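PDB 3D0C: dihydrodipicolinate synthase from Oceanobacillus iheyensis HTE831, which probably acts as a 4-hydroxy-tetrahydrodipicolinate synthase, a pyruvate-dependent TIM-barrel lyase of the DapA family associated with lysine biosynthesis. Local coordinates for residues A[251-255]-A[289-293]. The protein carries 1 engineered substitution. Residues are numbered along the deposited sequence; the frame is centred on the assembly and turned at random.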
ATOM      1  N   LEU A 251     -10.600  13.145 -14.879  1.00 20.20           N
ATOM      2  CA  LEU A 251     -10.086  12.071 -15.729  1.00 19.42           C
ATOM      3  C   LEU A 251      -9.044  11.271 -14.955  1.00 17.08           C
ATOM      4  O   LEU A 251      -9.014  10.043 -15.026  1.00 18.93           O
ATOM      5  CB  LEU A 251      -9.434  12.630 -16.995  1.00 22.56           C
ATOM      6  CG  LEU A 251     -10.369  13.018 -18.146  1.00 26.74           C
ATOM      7  CD1 LEU A 251      -9.580  13.720 -19.255  1.00 27.82           C
ATOM      8  CD2 LEU A 251     -11.044  11.763 -18.678  1.00 26.35           C
ATOM      9  N   ARG A 252      -8.195  11.967 -14.212  1.00 15.90           N
ATOM     10  CA  ARG A 252      -7.143  11.300 -13.449  1.00 18.82           C
ATOM     11  C   ARG A 252      -7.715  10.393 -12.372  1.00 16.98           C
ATOM     12  O   ARG A 252      -7.132   9.354 -12.046  1.00 16.68           O
ATOM     13  CB  ARG A 252      -6.223  12.329 -12.790  1.00 18.77           C
ATOM     14  CG  ARG A 252      -5.475  13.223 -13.761  1.00 21.54           C
ATOM     15  CD  ARG A 252      -4.616  14.230 -13.016  1.00 26.12           C
ATOM     16  NE  ARG A 252      -3.549  13.585 -12.253  1.00 28.77           N
ATOM     17  CZ  ARG A 252      -2.896  14.168 -11.253  1.00 33.71           C
ATOM     18  NH1 ARG A 252      -3.206  15.406 -10.889  1.00 33.14           N
ATOM     19  NH2 ARG A 252      -1.928  13.520 -10.622  1.00 31.60           N
ATOM     20  N   ALA A 253      -8.863  10.784 -11.829  1.00 16.43           N
ATOM     21  CA  ALA A 253      -9.486  10.023 -10.759  1.00 18.29           C
ATOM     22  C   ALA A 253     -10.279   8.793 -11.212  1.00 18.15           C
ATOM     23  O   ALA A 253     -10.642   7.963 -10.385  1.00 17.48           O
ATOM     24  CB  ALA A 253     -10.372  10.954  -9.916  1.00 19.48           C
ATOM     25  N   LYS A 254     -10.535   8.655 -12.511  1.00 19.38           N
ATOM     26  CA  LYS A 254     -11.297   7.502 -13.001  1.00 22.82           C
ATOM     27  C   LYS A 254     -10.639   6.166 -12.670  1.00 21.97           C
ATOM     28  O   LYS A 254      -9.416   6.073 -12.553  1.00 19.73           O
ATOM     29  CB  LYS A 254     -11.499   7.574 -14.518  1.00 25.94           C
ATOM     30  CG  LYS A 254     -12.311   8.758 -15.011  1.00 29.75           C
ATOM     31  CD  LYS A 254     -12.716   8.560 -16.475  1.00 33.68           C
ATOM     32  CE  LYS A 254     -13.712   7.409 -16.627  1.00 36.01           C
ATOM     33  NZ  LYS A 254     -14.125   7.156 -18.038  1.00 37.73           N
ATOM     34  N   HIS A 255     -11.461   5.130 -12.532  1.00 21.72           N
ATOM     35  CA  HIS A 255     -10.969   3.794 -12.222  1.00 22.88           C
ATOM     36  C   HIS A 255     -10.243   3.793 -10.884  1.00 21.89           C
ATOM     37  O   HIS A 255      -9.165   3.213 -10.740  1.00 19.31           O
ATOM     38  CB  HIS A 255     -10.038   3.305 -13.335  1.00 30.17           C
ATOM     39  CG  HIS A 255     -10.582   3.535 -14.709  1.00 35.57           C
ATOM     40  ND1 HIS A 255     -11.829   3.095 -15.097  1.00 37.32           N
ATOM     41  CD2 HIS A 255     -10.068   4.197 -15.772  1.00 35.63           C
ATOM     42  CE1 HIS A 255     -12.061   3.478 -16.340  1.00 38.69           C
ATOM     43  NE2 HIS A 255     -11.009   4.149 -16.771  1.00 38.52           N
ATOM     44  N   ASP A 289     -11.080   6.804 -22.786  1.00 27.11           N
ATOM     45  CA  ASP A 289     -10.472   7.824 -21.936  1.00 25.39           C
ATOM     46  C   ASP A 289      -9.457   8.620 -22.743  1.00 25.02           C
ATOM     47  O   ASP A 289      -9.245   9.807 -22.507  1.00 23.63           O
ATOM     48  CB  ASP A 289      -9.781   7.193 -20.727  1.00 26.09           C
ATOM     49  CG  ASP A 289     -10.763   6.699 -19.689  1.00 26.22           C
ATOM     50  OD1 ASP A 289     -11.957   7.060 -19.774  1.00 26.39           O
ATOM     51  OD2 ASP A 289     -10.336   5.960 -18.777  1.00 26.68           O
ATOM     52  N   ARG A 290      -8.820   7.958 -23.701  1.00 23.55           N
ATOM     53  CA  ARG A 290      -7.840   8.640 -24.534  1.00 24.01           C
ATOM     54  C   ARG A 290      -8.572   9.724 -25.343  1.00 24.33           C
ATOM     55  O   ARG A 290      -8.119  10.864 -25.435  1.00 23.98           O
ATOM     56  CB  ARG A 290      -7.136   7.620 -25.450  1.00 24.14           C
ATOM     57  CG  ARG A 290      -5.952   8.175 -26.239  1.00 26.52           C
ATOM     58  CD  ARG A 290      -5.126   7.070 -26.927  1.00 27.79           C
ATOM     59  NE  ARG A 290      -4.324   6.245 -26.015  1.00 29.67           N
ATOM     60  CZ  ARG A 290      -4.665   5.025 -25.604  1.00 31.56           C
ATOM     61  NH1 ARG A 290      -5.804   4.479 -26.017  1.00 30.67           N
ATOM     62  NH2 ARG A 290      -3.857   4.335 -24.803  1.00 31.80           N
ATOM     63  N   LEU A 291      -9.721   9.367 -25.902  1.00 23.61           N
ATOM     64  CA  LEU A 291     -10.517  10.311 -26.681  1.00 26.18           C
ATOM     65  C   LEU A 291     -10.972  11.480 -25.805  1.00 26.31           C
ATOM     66  O   LEU A 291     -10.905  12.644 -26.211  1.00 28.75           O
ATOM     67  CB  LEU A 291     -11.733   9.588 -27.272  1.00 26.37           C
ATOM     68  CG  LEU A 291     -12.737  10.420 -28.076  1.00 28.36           C
ATOM     69  CD1 LEU A 291     -12.018  11.178 -29.189  1.00 28.05           C
ATOM     70  CD2 LEU A 291     -13.812   9.496 -28.641  1.00 30.13           C
ATOM     71  N   GLU A 292     -11.420  11.170 -24.592  1.00 26.11           N
ATOM     72  CA  GLU A 292     -11.874  12.211 -23.675  1.00 24.71           C
ATOM     73  C   GLU A 292     -10.761  13.199 -23.370  1.00 22.46           C
ATOM     74  O   GLU A 292     -10.999  14.406 -23.281  1.00 22.29           O
ATOM     75  CB  GLU A 292     -12.394  11.601 -22.372  1.00 25.53           C
ATOM     76  CG  GLU A 292     -13.855  11.198 -22.428  1.00 29.76           C
ATOM     77  CD  GLU A 292     -14.476  11.063 -21.045  1.00 31.25           C
ATOM     78  OE1 GLU A 292     -14.349  12.013 -20.238  1.00 32.53           O
ATOM     79  OE2 GLU A 292     -15.098  10.012 -20.775  1.00 34.73           O
ATOM     80  N   LEU A 293      -9.543  12.690 -23.211  1.00 22.28           N
ATOM     81  CA  LEU A 293      -8.408  13.552 -22.920  1.00 22.52           C
ATOM     82  C   LEU A 293      -8.089  14.439 -24.118  1.00 23.87           C
ATOM     83  O   LEU A 293      -7.845  15.641 -23.972  1.00 20.45           O
ATOM     84  CB  LEU A 293      -7.184  12.707 -22.559  1.00 22.93           C
ATOM     85  CG  LEU A 293      -5.891  13.489 -22.323  1.00 22.06           C
ATOM     86  CD1 LEU A 293      -6.089  14.529 -21.226  1.00 22.78           C
ATOM     87  CD2 LEU A 293      -4.791  12.521 -21.949  1.00 20.27           C
TER
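K254 and D289 reach for one another from neighbouring helices, approaching from opposite directions by torsions of the same kind: each CG lies anti to its own carbonyl carbon, while a bend at chi3 of the lysine chain (67°) brings its ammonium group up to the carboxylate. The result illustrates how one carboxylate can hold two basic partners. K254 NZ forms a salt bridge to D289 OD1 at 2.8 Å, and H255 NE2 donates to D289 OD2, also at 2.8 Å; both bonds use syn lone pairs. The second is somewhat bent, with an N-H...O angle of 150°. The aspartate oxygen meets the imidazole at its edge, near the ring plane, although the planes of ring and carboxylate are turned 38° apart. One face of the ring rests on K254 CB. D289 OD2 also accepts a bond from N259, which carries a second bond to the carbonyl oxygen of L251 and so ties the two helices together again.

One turn along from D289, the two methyl groups of L251 are wedged against helix 287-303. CD1 lies 3.9 Å from L293 CA and 4.1 Å from L293 CD1, whereas CD2 rests 3.7 Å from E292 OE1; I263 of helix 260-270 touches the same leucine. The helices run nearly antiparallel, so the contact joins the end of helix 235-257 to the start of the C-terminal helix, away from the predicted active-site residues. Replacing D289 by an alanine would remove both carboxylate oxygens and is likely to leave the K254 ammonium without its salt-bridge mate, H255 and N259 short of an acceptor, and the ring freer to turn. E292 OE2, 4.1 Å from K254 NZ, is too distant for a salt bridge, but its charge adds to that of D289, which probably stays ionised among K254, H255 and N259.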